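Local coordinates for protein HP1028 (Helicobacter pylori, PDB 4INN) that adopts the lipocalin fold and probably binds and carries a small, largely apolar molecule in the cup of its beta-barrel, though its natural ligand is not established, at residues I39-F45 and F150-L155; K74-D78 and R89-G93. The protein carries 1 engineered substitution. All coordinates share one frame; numbering follows the deposited sequence.

Contact 1: residues I39-F45 and F150-L155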
# COMPACT_ATOMS: atom_id res chain seq x y z
N ILE A 39 2.84 1.31 9.40
CA ILE A 39 2.82 0.02 8.81
C ILE A 39 1.45 -0.65 9.10
O ILE A 39 0.88 -0.51 10.21
CB ILE A 39 4.01 -0.76 9.32
CG1 ILE A 39 5.27 -0.14 8.72
CG2 ILE A 39 3.92 -2.19 8.86
CD1 ILE A 39 6.59 -0.66 9.25
N TYR A 40 0.91 -1.30 8.09
CA TYR A 40 -0.40 -1.90 8.20
C TYR A 40 -0.33 -3.30 7.66
O TYR A 40 0.61 -3.68 6.95
CB TYR A 40 -1.44 -1.11 7.40
CG TYR A 40 -1.59 0.31 7.83
CD1 TYR A 40 -2.61 0.70 8.68
CD2 TYR A 40 -0.68 1.25 7.44
CE1 TYR A 40 -2.71 2.03 9.12
CE2 TYR A 40 -0.76 2.57 7.86
CZ TYR A 40 -1.78 2.96 8.68
OH TYR A 40 -1.83 4.26 9.06
N GLN A 41 -1.32 -4.09 8.00
CA GLN A 41 -1.40 -5.45 7.49
C GLN A 41 -2.64 -5.52 6.64
O GLN A 41 -3.73 -5.29 7.13
CB GLN A 41 -1.48 -6.48 8.63
CG GLN A 41 -1.56 -7.91 8.12
CD GLN A 41 -1.81 -8.95 9.20
OE1 GLN A 41 -1.58 -8.72 10.38
NE2 GLN A 41 -2.25 -10.14 8.76
N THR A 42 -2.47 -5.85 5.37
CA THR A 42 -3.59 -5.89 4.45
C THR A 42 -4.48 -7.11 4.68
O THR A 42 -4.16 -8.00 5.47
CB THR A 42 -3.12 -5.93 2.99
OG1 THR A 42 -2.55 -7.21 2.73
CG2 THR A 42 -2.10 -4.81 2.70
N GLN A 43 -5.60 -7.14 3.98
CA GLN A 43 -6.60 -8.16 4.16
C GLN A 43 -6.46 -9.12 3.03
O GLN A 43 -6.43 -8.72 1.89
CB GLN A 43 -8.00 -7.52 4.13
CG GLN A 43 -9.10 -8.43 4.67
CD GLN A 43 -10.49 -7.81 4.60
OE1 GLN A 43 -10.72 -6.69 5.01
NE2 GLN A 43 -11.43 -8.57 4.09
N GLU A 44 -6.34 -10.38 3.37
CA GLU A 44 -6.43 -11.46 2.41
C GLU A 44 -7.72 -11.34 1.57
O GLU A 44 -8.79 -11.09 2.13
CB GLU A 44 -6.47 -12.75 3.20
CG GLU A 44 -6.56 -14.02 2.38
CD GLU A 44 -6.39 -15.23 3.27
OE1 GLU A 44 -7.14 -15.35 4.28
OE2 GLU A 44 -5.48 -16.05 2.96
N PHE A 45 -7.59 -11.49 0.25
CA PHE A 45 -8.72 -11.50 -0.66
C PHE A 45 -8.34 -12.27 -1.91
O PHE A 45 -7.41 -11.88 -2.61
CB PHE A 45 -9.11 -10.09 -1.08
CG PHE A 45 -10.26 -10.04 -2.05
CD1 PHE A 45 -11.52 -10.49 -1.67
CD2 PHE A 45 -10.09 -9.53 -3.33
CE1 PHE A 45 -12.58 -10.45 -2.56
CE2 PHE A 45 -11.13 -9.48 -4.22
CZ PHE A 45 -12.39 -9.94 -3.84
N PHE A 150 -11.82 -2.74 2.11
CA PHE A 150 -11.12 -3.75 2.91
C PHE A 150 -10.67 -3.12 4.21
O PHE A 150 -10.54 -1.89 4.31
CB PHE A 150 -9.90 -4.21 2.15
CG PHE A 150 -10.20 -4.89 0.82
CD1 PHE A 150 -10.45 -6.23 0.76
CD2 PHE A 150 -10.16 -4.17 -0.38
CE1 PHE A 150 -10.69 -6.85 -0.44
CE2 PHE A 150 -10.41 -4.77 -1.58
CZ PHE A 150 -10.68 -6.12 -1.62
N THR A 151 -10.37 -3.91 5.22
CA THR A 151 -9.78 -3.28 6.38
C THR A 151 -8.33 -3.72 6.67
O THR A 151 -8.02 -4.89 6.79
CB THR A 151 -10.73 -3.17 7.60
OG1 THR A 151 -10.05 -3.55 8.80
CG2 THR A 151 -11.96 -3.96 7.42
N TRP A 152 -7.46 -2.72 6.76
CA TRP A 152 -6.02 -2.89 6.93
C TRP A 152 -5.67 -2.49 8.36
O TRP A 152 -5.89 -1.33 8.73
CB TRP A 152 -5.29 -1.96 5.96
CG TRP A 152 -5.37 -2.39 4.53
CD1 TRP A 152 -6.27 -3.24 4.00
CD2 TRP A 152 -4.53 -1.97 3.47
NE1 TRP A 152 -6.03 -3.41 2.67
CE2 TRP A 152 -4.97 -2.64 2.30
CE3 TRP A 152 -3.42 -1.12 3.38
CZ2 TRP A 152 -4.36 -2.48 1.06
CZ3 TRP A 152 -2.80 -0.96 2.14
CH2 TRP A 152 -3.27 -1.65 0.99
N LYS A 153 -5.17 -3.43 9.17
CA LYS A 153 -4.89 -3.16 10.56
C LYS A 153 -3.60 -2.39 10.70
O LYS A 153 -2.60 -2.75 10.09
CB LYS A 153 -4.71 -4.45 11.38
CG LYS A 153 -5.97 -4.99 12.05
CD LYS A 153 -6.43 -6.31 11.40
CE LYS A 153 -5.65 -7.51 11.93
NZ LYS A 153 -4.91 -8.32 10.89
N ARG A 154 -3.61 -1.36 11.54
CA ARG A 154 -2.40 -0.69 11.90
C ARG A 154 -1.59 -1.50 12.89
O ARG A 154 -2.13 -2.03 13.85
CB ARG A 154 -2.69 0.67 12.52
CG ARG A 154 -1.47 1.54 12.38
CD ARG A 154 -1.56 2.73 13.25
NE ARG A 154 -0.26 3.40 13.30
CZ ARG A 154 0.15 4.32 12.45
NH1 ARG A 154 -0.61 4.70 11.43
NH2 ARG A 154 1.34 4.84 12.62
N LEU A 155 -0.29 -1.60 12.67
CA LEU A 155 0.60 -2.24 13.63
C LEU A 155 1.20 -1.21 14.57
O LEU A 155 1.52 -0.09 14.19
CB LEU A 155 1.73 -2.93 12.91
CG LEU A 155 1.49 -4.37 12.50
CD1 LEU A 155 0.16 -4.60 11.86
CD2 LEU A 155 2.64 -4.77 11.59
O HOH W 1 2.54 1.68 12.23
O HOH W 2 -5.93 -7.30 7.85
O HOH W 3 -6.50 -6.05 1.12
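Thr42 sets its methyl into the flat of the Trp152 indole: CG2 sits 3.5 Å from the centroid of the six-membered ring, almost straight above it, in a CH-pi contact. CG2 lies anti to the carbonyl carbon, leaving OG1 (chi1 71°) to take the backbone N of Ser51. Further along, Phe150 drives its CE1 edge into the face of Phe45, 3.6 Å from CG, an edge-to-face pair with planes at 64°. Between these two fits the extended Gln43 reaches across, and its OE1 receives a nearly straight bond from Thr151 N (2.8 Å). Water 3 bridges Gln43 O and Trp152 NE1. At the other end the Tyr40 ring lies against the aliphatic part of Arg154, CE1 3.5 Å from CG; Tyr40 OH is hydrogen-bonded to Leu36 O, and Arg154 NH2 to Pro37 O. Beyond the Gln41–Lys153 pair, Leu155 CD2 meets Ile39 CG2 at 4.0 Å. Antiparallel backbone bonds join the two strands, among them Gln41 N to Lys153 O (2.8 Å). This seam pairs the first strand, 38-41, with the last, 147-154, and so closes the eight-stranded barrel; strand 51-58 flanks it beyond the former and strand 134-139, whose Phe136 stacks on Trp152, beyond the latter.

Contact 2: residues K74-D78 and R89-G93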
# COMPACT_ATOMS: atom_id res chain seq x y z
N LYS A 74 9.24 -15.27 -0.02
CA LYS A 74 10.23 -14.47 -0.72
C LYS A 74 9.54 -13.54 -1.72
O LYS A 74 8.52 -13.89 -2.32
CB LYS A 74 11.27 -15.35 -1.43
CG LYS A 74 11.95 -14.64 -2.60
CD LYS A 74 13.40 -15.03 -2.89
CE LYS A 74 14.02 -14.02 -3.86
NZ LYS A 74 15.50 -14.00 -3.79
N ALA A 75 10.11 -12.35 -1.85
CA ALA A 75 9.72 -11.38 -2.84
C ALA A 75 9.90 -11.93 -4.25
O ALA A 75 10.93 -12.52 -4.57
CB ALA A 75 10.55 -10.12 -2.68
N LYS A 76 8.93 -11.66 -5.10
CA LYS A 76 8.93 -12.18 -6.45
C LYS A 76 9.01 -11.01 -7.43
O LYS A 76 9.04 -9.87 -7.03
CB LYS A 76 7.70 -13.07 -6.70
CG LYS A 76 6.68 -13.09 -5.56
CD LYS A 76 5.35 -13.67 -5.96
CE LYS A 76 4.44 -12.68 -6.70
NZ LYS A 76 3.06 -13.21 -6.96
N LYS A 77 9.06 -11.31 -8.72
CA LYS A 77 9.21 -10.29 -9.74
C LYS A 77 7.86 -9.80 -10.24
O LYS A 77 6.86 -10.51 -10.15
CB LYS A 77 10.01 -10.83 -10.91
CG LYS A 77 11.46 -11.19 -10.56
CD LYS A 77 12.23 -11.51 -11.84
CE LYS A 77 13.74 -11.61 -11.60
NZ LYS A 77 14.51 -11.16 -12.79
N ASP A 78 7.86 -8.60 -10.79
CA ASP A 78 6.64 -8.01 -11.30
C ASP A 78 6.30 -8.48 -12.73
O ASP A 78 6.30 -7.72 -13.69
CB ASP A 78 6.77 -6.49 -11.26
CG ASP A 78 5.46 -5.79 -11.49
OD1 ASP A 78 4.38 -6.43 -11.44
OD2 ASP A 78 5.52 -4.59 -11.72
N ARG A 89 11.61 -5.80 -11.75
CA ARG A 89 11.60 -5.26 -10.40
C ARG A 89 10.85 -6.15 -9.42
O ARG A 89 9.99 -6.92 -9.81
CB ARG A 89 10.96 -3.88 -10.38
CG ARG A 89 9.44 -3.95 -10.44
CD ARG A 89 8.84 -2.69 -11.01
NE ARG A 89 7.37 -2.73 -10.88
CZ ARG A 89 6.63 -1.68 -10.54
NH1 ARG A 89 7.24 -0.52 -10.26
NH2 ARG A 89 5.30 -1.76 -10.41
N SER A 90 11.20 -6.03 -8.15
CA SER A 90 10.62 -6.80 -7.07
C SER A 90 9.21 -6.30 -6.77
O SER A 90 8.84 -5.18 -7.13
CB SER A 90 11.50 -6.64 -5.82
OG SER A 90 11.02 -7.38 -4.73
N ASP A 91 8.41 -7.12 -6.12
CA ASP A 91 7.15 -6.64 -5.58
C ASP A 91 7.29 -6.06 -4.16
O ASP A 91 6.31 -5.64 -3.57
CB ASP A 91 6.08 -7.72 -5.62
CG ASP A 91 6.34 -8.86 -4.67
OD1 ASP A 91 7.50 -9.11 -4.27
OD2 ASP A 91 5.34 -9.56 -4.35
N LYS A 92 8.51 -6.03 -3.64
CA LYS A 92 8.78 -5.52 -2.33
C LYS A 92 9.78 -4.39 -2.41
O LYS A 92 10.72 -4.46 -3.16
CB LYS A 92 9.32 -6.66 -1.46
CG LYS A 92 8.26 -7.74 -1.15
CD LYS A 92 6.88 -7.16 -0.77
CE LYS A 92 5.90 -8.21 -0.27
NZ LYS A 92 5.02 -8.73 -1.35
N GLY A 93 9.55 -3.33 -1.65
CA GLY A 93 10.45 -2.17 -1.63
C GLY A 93 10.08 -1.20 -2.73
O GLY A 93 10.76 -0.22 -2.94
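Asp78 meets the guanidinium of Arg89 at its edge, with carboxylate and guanidinium planes only 28° apart. The two segments belong to the long connection between barrel strands 61-69 and 95-104, where Lys77 and Ser90 form a single backbone bridge. The salt bridge uses one carboxylate oxygen: Asp78 OD2 takes Arg89 NE at 2.8 Å on its anti side, close to the guanidinium plane, and a weak bond from Arg89 NH2. Arg89 places CG between its backbone N and carbonyl carbon (chi1 78°) and then runs extended, which carries the chain alongside Asp78. Tyr114 OH holds the other oxygen, OD1, and Asn81 ND2 adds a further bond to OD2, so the buried carboxylate is gripped on both oxygens and its rotation is probably fixed. Asp78 N bonds to Arg89 O at 2.9 Å, and Asp91 N to Lys76 O at 3.0 Å. The Asp91 carboxylate bends back over the same residue: OD1 accepts Lys76 N, which approaches from above the carboxylate plane. Beside it, Ala75 CB packs on Lys92 CG at 3.6 Å, while Lys92 NZ makes a salt bridge to Asp69 and a weak one to Asp91 OD2. Ser90 closes an ST turn, OG accepting Lys92 N at 3.1 Å with an N-H...O angle of 160°.

Contact 1 joins the ends of the barrel sheet across 104 intervening residues, and contact 2 is nested within that loop, tying together a local excursion between two successive strands. Their centres stand 19 Å apart and their nearest atoms about 9 Å, so the two do not touch. The first lies 9 Å from the centre of the chain and belongs to the barrel wall; the second lies 14 Å out. The pocket is related to contact 1 through Phe150, whose side chain comes within about 4 Å of a bound polyethylene glycol. That molecule probably came from crystallisation, but it may mark where a lipocalin ligand would sit.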